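Plasmid pRiA4b Orf3-like domain-containing protein (Methanosarcina mazei, PDB 2I1S) is of unknown function but belongs to the family of proteins resembling ORF-3 of plasmid pRiA4b. Local coordinates at residues I18-Y32 / Y129-P141. Residues are numbered along the deposited sequence; the frame is centred on the assembly and turned at random.
Sequences ITPQIWRRIQVPENY and YPICTAGKRAAVP
The indole of Trp23 lies flat against the backbone at Gly135, whose CA sits 3.8 Å from the centroid of the six-membered ring in a CH-pi contact. Trp23 CG sits between the backbone N and the carbonyl carbon (chi1 62°), which folds the ring over the neighbouring strand; Arg25, salt-bridged to Glu118 through NH1, brings NH2 over the rim of the opposite face, with the edge of its guanidinium turned to the ring. Trp23 CZ3 reaches Ala134 CB at 3.8 Å, and NE1 lies beside Lys136 CB. An alanine in place of Trp23 would probably uncover the backbone at Gly135 and leave the methyl of Ala134 without its aromatic neighbour. Strands 22-29 and 131-136 run antiparallel here, the latter being one of the two outermost strands of the mixed sheet within this chain; strand 7-15 pairs with the other edge of 22-29. On the face away from Trp23, Arg24 bends at chi2 (-77°) and grips Arg137 O end-on, with NH1 at 3.0 Å and NH2 at 2.9 Å. NH2 also donates to Trp23 O, coming from above the carbonyl plane, while Lys136 N reaches that oxygen from the opposite face at 2.8 Å. Arg137 in turn sends NH1 to Pro20 O (2.8 Å), and its NH2 forms a salt bridge with Glu179.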
ATOM      1  N   ILE A  18      -0.505 -12.795   0.123  1.00 36.68           N
ATOM      2  CA  ILE A  18      -1.181 -13.272   1.348  1.00 36.04           C
ATOM      3  C   ILE A  18      -2.664 -13.503   0.985  1.00 36.29           C
ATOM      4  O   ILE A  18      -3.292 -12.641   0.341  1.00 34.16           O
ATOM      5  CB  ILE A  18      -1.010 -12.257   2.529  1.00 35.03           C
ATOM      6  CG1 ILE A  18       0.333 -12.473   3.219  1.00 34.61           C
ATOM      7  CG2 ILE A  18      -2.119 -12.389   3.606  1.00 34.00           C
ATOM      8  CD1 ILE A  18       0.944 -11.184   3.592  1.00 34.43           C
ATOM      9  N   THR A  19      -3.191 -14.682   1.349  1.00 36.72           N
ATOM     10  CA  THR A  19      -4.617 -14.952   1.211  1.00 37.52           C
ATOM     11  C   THR A  19      -5.172 -15.427   2.579  1.00 37.45           C
ATOM     12  O   THR A  19      -4.444 -16.061   3.365  1.00 38.12           O
ATOM     13  CB  THR A  19      -4.969 -15.947   0.068  1.00 37.98           C
ATOM     14  OG1 THR A  19      -4.322 -17.180   0.326  1.00 41.73           O
ATOM     15  CG2 THR A  19      -4.516 -15.453  -1.279  1.00 37.38           C
ATOM     16  N   PRO A  20      -6.426 -15.055   2.904  1.00 36.17           N
ATOM     17  CA  PRO A  20      -7.252 -14.071   2.212  1.00 35.14           C
ATOM     18  C   PRO A  20      -6.542 -12.725   1.976  1.00 34.43           C
ATOM     19  O   PRO A  20      -5.600 -12.363   2.705  1.00 34.96           O
ATOM     20  CB  PRO A  20      -8.435 -13.890   3.172  1.00 34.97           C
ATOM     21  CG  PRO A  20      -8.540 -15.142   3.901  1.00 34.22           C
ATOM     22  CD  PRO A  20      -7.151 -15.687   4.031  1.00 36.43           C
ATOM     23  N   GLN A  21      -7.027 -11.974   1.001  1.00 32.88           N
ATOM     24  CA  GLN A  21      -6.451 -10.696   0.601  1.00 32.71           C
ATOM     25  C   GLN A  21      -6.529  -9.546   1.637  1.00 32.85           C
ATOM     26  O   GLN A  21      -7.542  -9.311   2.252  1.00 33.27           O
ATOM     27  CB  GLN A  21      -7.043 -10.285  -0.741  1.00 32.07           C
ATOM     28  CG  GLN A  21      -6.471  -9.031  -1.312  1.00 32.10           C
ATOM     29  CD  GLN A  21      -7.080  -8.695  -2.634  1.00 31.79           C
ATOM     30  OE1 GLN A  21      -8.248  -8.326  -2.723  1.00 35.02           O
ATOM     31  NE2 GLN A  21      -6.301  -8.833  -3.685  1.00 31.80           N
ATOM     32  N   ILE A  22      -5.403  -8.883   1.870  1.00 33.27           N
ATOM     33  CA  ILE A  22      -5.368  -7.683   2.690  1.00 31.89           C
ATOM     34  C   ILE A  22      -5.431  -6.517   1.693  1.00 31.95           C
ATOM     35  O   ILE A  22      -4.590  -6.445   0.792  1.00 31.46           O
ATOM     36  CB  ILE A  22      -4.057  -7.587   3.523  1.00 32.44           C
ATOM     37  CG1 ILE A  22      -3.809  -8.833   4.418  1.00 30.94           C
ATOM     38  CG2 ILE A  22      -4.010  -6.297   4.310  1.00 31.44           C
ATOM     39  CD1 ILE A  22      -2.391  -8.873   4.997  1.00 29.79           C
ATOM     40  N   TRP A  23      -6.444  -5.649   1.816  1.00 30.70           N
ATOM     41  CA  TRP A  23      -6.613  -4.534   0.864  1.00 29.77           C
ATOM     42  C   TRP A  23      -7.241  -3.329   1.521  1.00 29.44           C
ATOM     43  O   TRP A  23      -7.848  -3.442   2.591  1.00 29.55           O
ATOM     44  CB  TRP A  23      -7.428  -4.926  -0.384  1.00 28.70           C
ATOM     45  CG  TRP A  23      -8.875  -5.358  -0.070  1.00 28.06           C
ATOM     46  CD1 TRP A  23      -9.293  -6.626   0.204  1.00 25.49           C
ATOM     47  CD2 TRP A  23     -10.031  -4.515   0.064  1.00 26.59           C
ATOM     48  NE1 TRP A  23     -10.616  -6.638   0.470  1.00 28.37           N
ATOM     49  CE2 TRP A  23     -11.109  -5.358   0.414  1.00 26.97           C
ATOM     50  CE3 TRP A  23     -10.256  -3.121  -0.039  1.00 26.39           C
ATOM     51  CZ2 TRP A  23     -12.423  -4.873   0.635  1.00 26.56           C
ATOM     52  CZ3 TRP A  23     -11.555  -2.639   0.165  1.00 27.20           C
ATOM     53  CH2 TRP A  23     -12.643  -3.533   0.472  1.00 25.64           C
ATOM     54  N   ARG A  24      -7.060  -2.182   0.857  1.00 29.54           N
ATOM     55  CA  ARG A  24      -7.653  -0.875   1.215  1.00 29.31           C
ATOM     56  C   ARG A  24      -8.118  -0.170  -0.040  1.00 28.88           C
ATOM     57  O   ARG A  24      -7.518  -0.311  -1.125  1.00 29.14           O
ATOM     58  CB  ARG A  24      -6.631   0.041   1.893  1.00 28.40           C
ATOM     59  CG  ARG A  24      -5.727  -0.662   2.833  1.00 32.00           C
ATOM     60  CD  ARG A  24      -6.489  -0.926   4.076  1.00 32.96           C
ATOM     61  NE  ARG A  24      -5.673  -1.327   5.233  1.00 29.94           N
ATOM     62  CZ  ARG A  24      -5.715  -2.534   5.764  1.00 27.90           C
ATOM     63  NH1 ARG A  24      -5.056  -2.770   6.854  1.00 26.37           N
ATOM     64  NH2 ARG A  24      -6.428  -3.501   5.201  1.00 28.56           N
ATOM     65  N   ARG A  25      -9.195   0.577   0.071  1.00 29.16           N
ATOM     66  CA  ARG A  25      -9.596   1.425  -1.057  1.00 30.11           C
ATOM     67  C   ARG A  25      -9.441   2.875  -0.613  1.00 30.17           C
ATOM     68  O   ARG A  25      -9.873   3.236   0.464  1.00 30.25           O
ATOM     69  CB  ARG A  25     -11.029   1.071  -1.563  1.00 30.55           C
ATOM     70  CG  ARG A  25     -11.012   0.354  -2.896  1.00 31.38           C
ATOM     71  CD  ARG A  25     -12.403  -0.035  -3.438  1.00 30.16           C
ATOM     72  NE  ARG A  25     -12.592  -1.405  -3.029  1.00 33.23           N
ATOM     73  CZ  ARG A  25     -12.540  -2.487  -3.788  1.00 31.23           C
ATOM     74  NH1 ARG A  25     -12.417  -2.424  -5.091  1.00 31.60           N
ATOM     75  NH2 ARG A  25     -12.657  -3.655  -3.205  1.00 33.22           N
ATOM     76  N   ILE A  26      -8.740   3.673  -1.396  1.00 30.61           N
ATOM     77  CA  ILE A  26      -8.538   5.085  -1.062  1.00 30.93           C
ATOM     78  C   ILE A  26      -8.855   5.961  -2.267  1.00 32.06           C
ATOM     79  O   ILE A  26      -8.748   5.500  -3.415  1.00 32.30           O
ATOM     80  CB  ILE A  26      -7.080   5.396  -0.562  1.00 30.91           C
ATOM     81  CG1 ILE A  26      -6.042   5.222  -1.694  1.00 29.92           C
ATOM     82  CG2 ILE A  26      -6.756   4.626   0.743  1.00 28.45           C
ATOM     83  CD1 ILE A  26      -4.576   5.691  -1.348  1.00 29.34           C
ATOM     84  N   GLN A  27      -9.229   7.219  -2.023  1.00 32.14           N
ATOM     85  CA  GLN A  27      -9.338   8.182  -3.132  1.00 31.86           C
ATOM     86  C   GLN A  27      -8.287   9.294  -2.985  1.00 32.32           C
ATOM     87  O   GLN A  27      -8.145   9.903  -1.915  1.00 32.34           O
ATOM     88  CB  GLN A  27     -10.741   8.741  -3.226  1.00 31.35           C
ATOM     89  CG  GLN A  27     -11.837   7.676  -3.372  1.00 32.03           C
ATOM     90  CD  GLN A  27     -13.220   8.277  -3.304  1.00 34.23           C
ATOM     91  OE1 GLN A  27     -13.373   9.479  -3.521  1.00 36.55           O
ATOM     92  NE2 GLN A  27     -14.242   7.455  -3.012  1.00 33.15           N
ATOM     93  N   VAL A  28      -7.538   9.559  -4.047  1.00 32.44           N
ATOM     94  CA  VAL A  28      -6.482  10.579  -3.962  1.00 33.46           C
ATOM     95  C   VAL A  28      -6.683  11.736  -4.969  1.00 33.84           C
ATOM     96  O   VAL A  28      -7.254  11.517  -6.025  1.00 34.01           O
ATOM     97  CB  VAL A  28      -5.047   9.948  -4.100  1.00 32.59           C
ATOM     98  CG1 VAL A  28      -4.762   9.037  -2.934  1.00 33.22           C
ATOM     99  CG2 VAL A  28      -4.898   9.194  -5.406  1.00 32.70           C
ATOM    100  N   PRO A  29      -6.227  12.972  -4.626  1.00 34.36           N
ATOM    101  CA  PRO A  29      -6.237  14.032  -5.627  1.00 34.61           C
ATOM    102  C   PRO A  29      -5.508  13.598  -6.892  1.00 35.30           C
ATOM    103  O   PRO A  29      -4.442  12.941  -6.813  1.00 35.39           O
ATOM    104  CB  PRO A  29      -5.473  15.187  -4.938  1.00 34.60           C
ATOM    105  CG  PRO A  29      -5.726  14.976  -3.477  1.00 34.12           C
ATOM    106  CD  PRO A  29      -5.729  13.464  -3.321  1.00 34.35           C
ATOM    107  N   GLU A  30      -6.081  13.957  -8.038  1.00 35.47           N
ATOM    108  CA  GLU A  30      -5.492  13.650  -9.335  1.00 36.57           C
ATOM    109  C   GLU A  30      -4.088  14.257  -9.518  1.00 37.07           C
ATOM    110  O   GLU A  30      -3.260  13.684 -10.214  1.00 37.60           O
ATOM    111  CB  GLU A  30      -6.444  14.055 -10.488  1.00 36.11           C
ATOM    112  CG  GLU A  30      -6.695  15.576 -10.609  1.00 37.38           C
ATOM    113  CD  GLU A  30      -7.503  15.977 -11.851  1.00 36.59           C
ATOM    114  OE1 GLU A  30      -7.578  15.173 -12.816  1.00 36.71           O
ATOM    115  OE2 GLU A  30      -8.057  17.106 -11.851  1.00 37.16           O
ATOM    116  N   ASN A  31      -3.809  15.393  -8.868  1.00 37.64           N
ATOM    117  CA  ASN A  31      -2.516  16.071  -9.032  1.00 37.98           C
ATOM    118  C   ASN A  31      -1.380  15.535  -8.121  1.00 37.46           C
ATOM    119  O   ASN A  31      -0.277  16.121  -8.027  1.00 37.29           O
ATOM    120  CB  ASN A  31      -2.684  17.599  -8.920  1.00 38.18           C
ATOM    121  CG  ASN A  31      -3.022  18.060  -7.496  1.00 40.92           C
ATOM    122  OD1 ASN A  31      -3.453  17.261  -6.636  1.00 43.81           O
ATOM    123  ND2 ASN A  31      -2.833  19.358  -7.241  1.00 41.88           N
ATOM    124  N   TYR A  32      -1.671  14.431  -7.459  1.00 36.95           N
ATOM    125  CA  TYR A  32      -0.732  13.748  -6.581  1.00 36.89           C
ATOM    126  C   TYR A  32       0.496  13.264  -7.309  1.00 36.82           C
ATOM    127  O   TYR A  32       0.398  12.796  -8.445  1.00 37.00           O
ATOM    128  CB  TYR A  32      -1.412  12.552  -5.911  1.00 37.14           C
ATOM    129  CG  TYR A  32      -1.698  12.751  -4.432  1.00 36.39           C
ATOM    130  CD1 TYR A  32      -1.896  14.028  -3.899  1.00 36.06           C
ATOM    131  CD2 TYR A  32      -1.791  11.652  -3.578  1.00 34.48           C
ATOM    132  CE1 TYR A  32      -2.142  14.201  -2.549  1.00 36.40           C
ATOM    133  CE2 TYR A  32      -2.041  11.810  -2.248  1.00 34.37           C
ATOM    134  CZ  TYR A  32      -2.225  13.075  -1.731  1.00 37.48           C
ATOM    135  OH  TYR A  32      -2.458  13.209  -0.372  1.00 39.00           O
ATOM    136  N   TYR A 129      -9.557  15.150   0.827  1.00 43.53           N
ATOM    137  CA  TYR A 129      -8.808  14.027   0.260  1.00 42.52           C
ATOM    138  C   TYR A 129      -7.343  14.081   0.705  1.00 42.19           C
ATOM    139  O   TYR A 129      -6.826  15.168   0.970  1.00 41.98           O
ATOM    140  CB  TYR A 129      -8.920  14.025  -1.258  1.00 42.00           C
ATOM    141  CG  TYR A 129     -10.325  13.843  -1.766  1.00 41.01           C
ATOM    142  CD1 TYR A 129     -10.817  12.565  -2.069  1.00 42.22           C
ATOM    143  CD2 TYR A 129     -11.158  14.944  -1.997  1.00 40.72           C
ATOM    144  CE1 TYR A 129     -12.121  12.378  -2.571  1.00 38.85           C
ATOM    145  CE2 TYR A 129     -12.464  14.777  -2.498  1.00 40.07           C
ATOM    146  CZ  TYR A 129     -12.936  13.488  -2.780  1.00 40.86           C
ATOM    147  OH  TYR A 129     -14.217  13.302  -3.260  1.00 40.30           O
ATOM    148  N   PRO A 130      -6.668  12.913   0.818  1.00 41.54           N
ATOM    149  CA  PRO A 130      -7.133  11.557   0.550  1.00 40.65           C
ATOM    150  C   PRO A 130      -8.102  11.012   1.591  1.00 40.62           C
ATOM    151  O   PRO A 130      -8.156  11.504   2.729  1.00 40.95           O
ATOM    152  CB  PRO A 130      -5.841  10.730   0.515  1.00 40.78           C
ATOM    153  CG  PRO A 130      -4.799  11.560   1.050  1.00 40.72           C
ATOM    154  CD  PRO A 130      -5.268  12.942   1.281  1.00 41.09           C
ATOM    155  N   ILE A 131      -8.890  10.027   1.181  1.00 40.38           N
ATOM    156  CA  ILE A 131      -9.759   9.303   2.102  1.00 40.41           C
ATOM    157  C   ILE A 131      -9.619   7.797   1.960  1.00 39.93           C
ATOM    158  O   ILE A 131      -9.232   7.304   0.901  1.00 41.22           O
ATOM    159  CB  ILE A 131     -11.284   9.695   1.965  1.00 40.84           C
ATOM    160  CG1 ILE A 131     -11.842   9.404   0.576  1.00 39.84           C
ATOM    161  CG2 ILE A 131     -11.544  11.125   2.401  1.00 39.79           C
ATOM    162  CD1 ILE A 131     -13.375   9.513   0.561  1.00 39.89           C
ATOM    163  N   CYS A 132      -9.943   7.063   3.017  1.00 39.02           N
ATOM    164  CA  CYS A 132      -9.999   5.604   2.923  1.00 38.25           C
ATOM    165  C   CYS A 132     -11.441   5.202   3.065  1.00 37.85           C
ATOM    166  O   CYS A 132     -12.074   5.481   4.081  1.00 37.48           O
ATOM    167  CB  CYS A 132      -9.133   4.943   4.005  1.00 38.27           C
ATOM    168  SG  CYS A 132      -9.128   3.132   3.990  1.00 38.57           S
ATOM    169  N   THR A 133     -11.984   4.573   2.036  1.00 37.58           N
ATOM    170  CA  THR A 133     -13.389   4.255   2.060  1.00 37.99           C
ATOM    171  C   THR A 133     -13.728   2.859   2.606  1.00 37.71           C
ATOM    172  O   THR A 133     -14.851   2.654   3.077  1.00 38.58           O
ATOM    173  CB  THR A 133     -14.041   4.424   0.669  1.00 38.62           C
ATOM    174  OG1 THR A 133     -13.454   3.504  -0.274  1.00 39.92           O
ATOM    175  CG2 THR A 133     -13.933   5.884   0.175  1.00 39.07           C
ATOM    176  N   ALA A 134     -12.777   1.917   2.518  1.00 36.31           N
ATOM    177  CA  ALA A 134     -12.991   0.499   2.811  1.00 35.03           C
ATOM    178  C   ALA A 134     -11.662  -0.273   2.863  1.00 34.64           C
ATOM    179  O   ALA A 134     -10.626   0.154   2.326  1.00 34.79           O
ATOM    180  CB  ALA A 134     -13.936  -0.132   1.735  1.00 35.15           C
ATOM    181  N   GLY A 135     -11.682  -1.423   3.516  1.00 34.45           N
ATOM    182  CA  GLY A 135     -10.485  -2.277   3.585  1.00 33.47           C
ATOM    183  C   GLY A 135     -10.827  -3.608   4.214  1.00 32.86           C
ATOM    184  O   GLY A 135     -11.884  -3.757   4.791  1.00 31.46           O
ATOM    185  N   LYS A 136      -9.948  -4.588   4.082  1.00 32.34           N
ATOM    186  CA  LYS A 136     -10.151  -5.848   4.776  1.00 32.79           C
ATOM    187  C   LYS A 136      -8.789  -6.280   5.330  1.00 32.51           C
ATOM    188  O   LYS A 136      -7.796  -6.166   4.623  1.00 31.71           O
ATOM    189  CB  LYS A 136     -10.666  -6.908   3.817  1.00 33.79           C
ATOM    190  CG  LYS A 136     -11.677  -7.857   4.378  1.00 36.25           C
ATOM    191  CD  LYS A 136     -13.020  -7.222   4.559  1.00 38.12           C
ATOM    192  CE  LYS A 136     -13.941  -8.137   5.332  1.00 42.49           C
ATOM    193  NZ  LYS A 136     -14.919  -8.974   4.477  1.00 42.43           N
ATOM    194  N   ARG A 137      -8.797  -6.751   6.584  1.00 31.32           N
ATOM    195  CA  ARG A 137      -7.712  -7.442   7.278  1.00 32.02           C
ATOM    196  C   ARG A 137      -6.710  -6.469   7.871  1.00 32.26           C
ATOM    197  O   ARG A 137      -6.568  -5.346   7.385  1.00 33.65           O
ATOM    198  CB  ARG A 137      -7.017  -8.481   6.404  1.00 31.84           C
ATOM    199  CG  ARG A 137      -7.978  -9.454   5.731  1.00 32.02           C
ATOM    200  CD  ARG A 137      -7.285 -10.702   5.344  1.00 33.48           C
ATOM    201  NE  ARG A 137      -6.946 -11.523   6.489  1.00 32.80           N
ATOM    202  CZ  ARG A 137      -5.972 -12.432   6.504  1.00 33.22           C
ATOM    203  NH1 ARG A 137      -5.216 -12.613   5.425  1.00 28.34           N
ATOM    204  NH2 ARG A 137      -5.765 -13.174   7.605  1.00 31.10           N
ATOM    205  N   ALA A 138      -6.035  -6.889   8.931  1.00 31.69           N
ATOM    206  CA  ALA A 138      -4.886  -6.144   9.446  1.00 31.23           C
ATOM    207  C   ALA A 138      -3.735  -6.110   8.432  1.00 31.27           C
ATOM    208  O   ALA A 138      -3.398  -7.115   7.811  1.00 31.99           O
ATOM    209  CB  ALA A 138      -4.412  -6.753  10.774  1.00 30.94           C
ATOM    210  N   ALA A 139      -3.146  -4.942   8.257  1.00 31.31           N
ATOM    211  CA  ALA A 139      -1.897  -4.797   7.531  1.00 31.05           C
ATOM    212  C   ALA A 139      -0.754  -5.627   8.150  1.00 31.83           C
ATOM    213  O   ALA A 139      -0.729  -5.905   9.359  1.00 31.55           O
ATOM    214  CB  ALA A 139      -1.533  -3.342   7.477  1.00 30.93           C
ATOM    215  N   VAL A 140       0.183  -6.067   7.316  1.00 32.19           N
ATOM    216  CA  VAL A 140       1.312  -6.847   7.851  1.00 32.35           C
ATOM    217  C   VAL A 140       2.147  -5.898   8.724  1.00 32.77           C
ATOM    218  O   VAL A 140       2.393  -4.751   8.326  1.00 32.16           O
ATOM    219  CB  VAL A 140       2.184  -7.472   6.707  1.00 32.53           C
ATOM    220  CG1 VAL A 140       1.358  -8.477   5.867  1.00 31.14           C
ATOM    221  CG2 VAL A 140       2.821  -6.380   5.795  1.00 32.70           C
ATOM    222  N   PRO A 141       2.546  -6.350   9.934  1.00 33.17           N
ATOM    223  CA  PRO A 141       3.383  -5.465  10.747  1.00 32.78           C
ATOM    224  C   PRO A 141       4.750  -5.268  10.100  1.00 33.44           C
ATOM    225  O   PRO A 141       5.186  -6.109   9.294  1.00 33.09           O
ATOM    226  CB  PRO A 141       3.516  -6.218  12.064  1.00 32.32           C
ATOM    227  CG  PRO A 141       2.220  -7.172  12.071  1.00 32.07           C
ATOM    228  CD  PRO A 141       2.204  -7.607  10.650  1.00 32.86           C
TER
HETATM  229  O   HOH W   1      -3.520 -15.295   5.881  1.00 45.40           O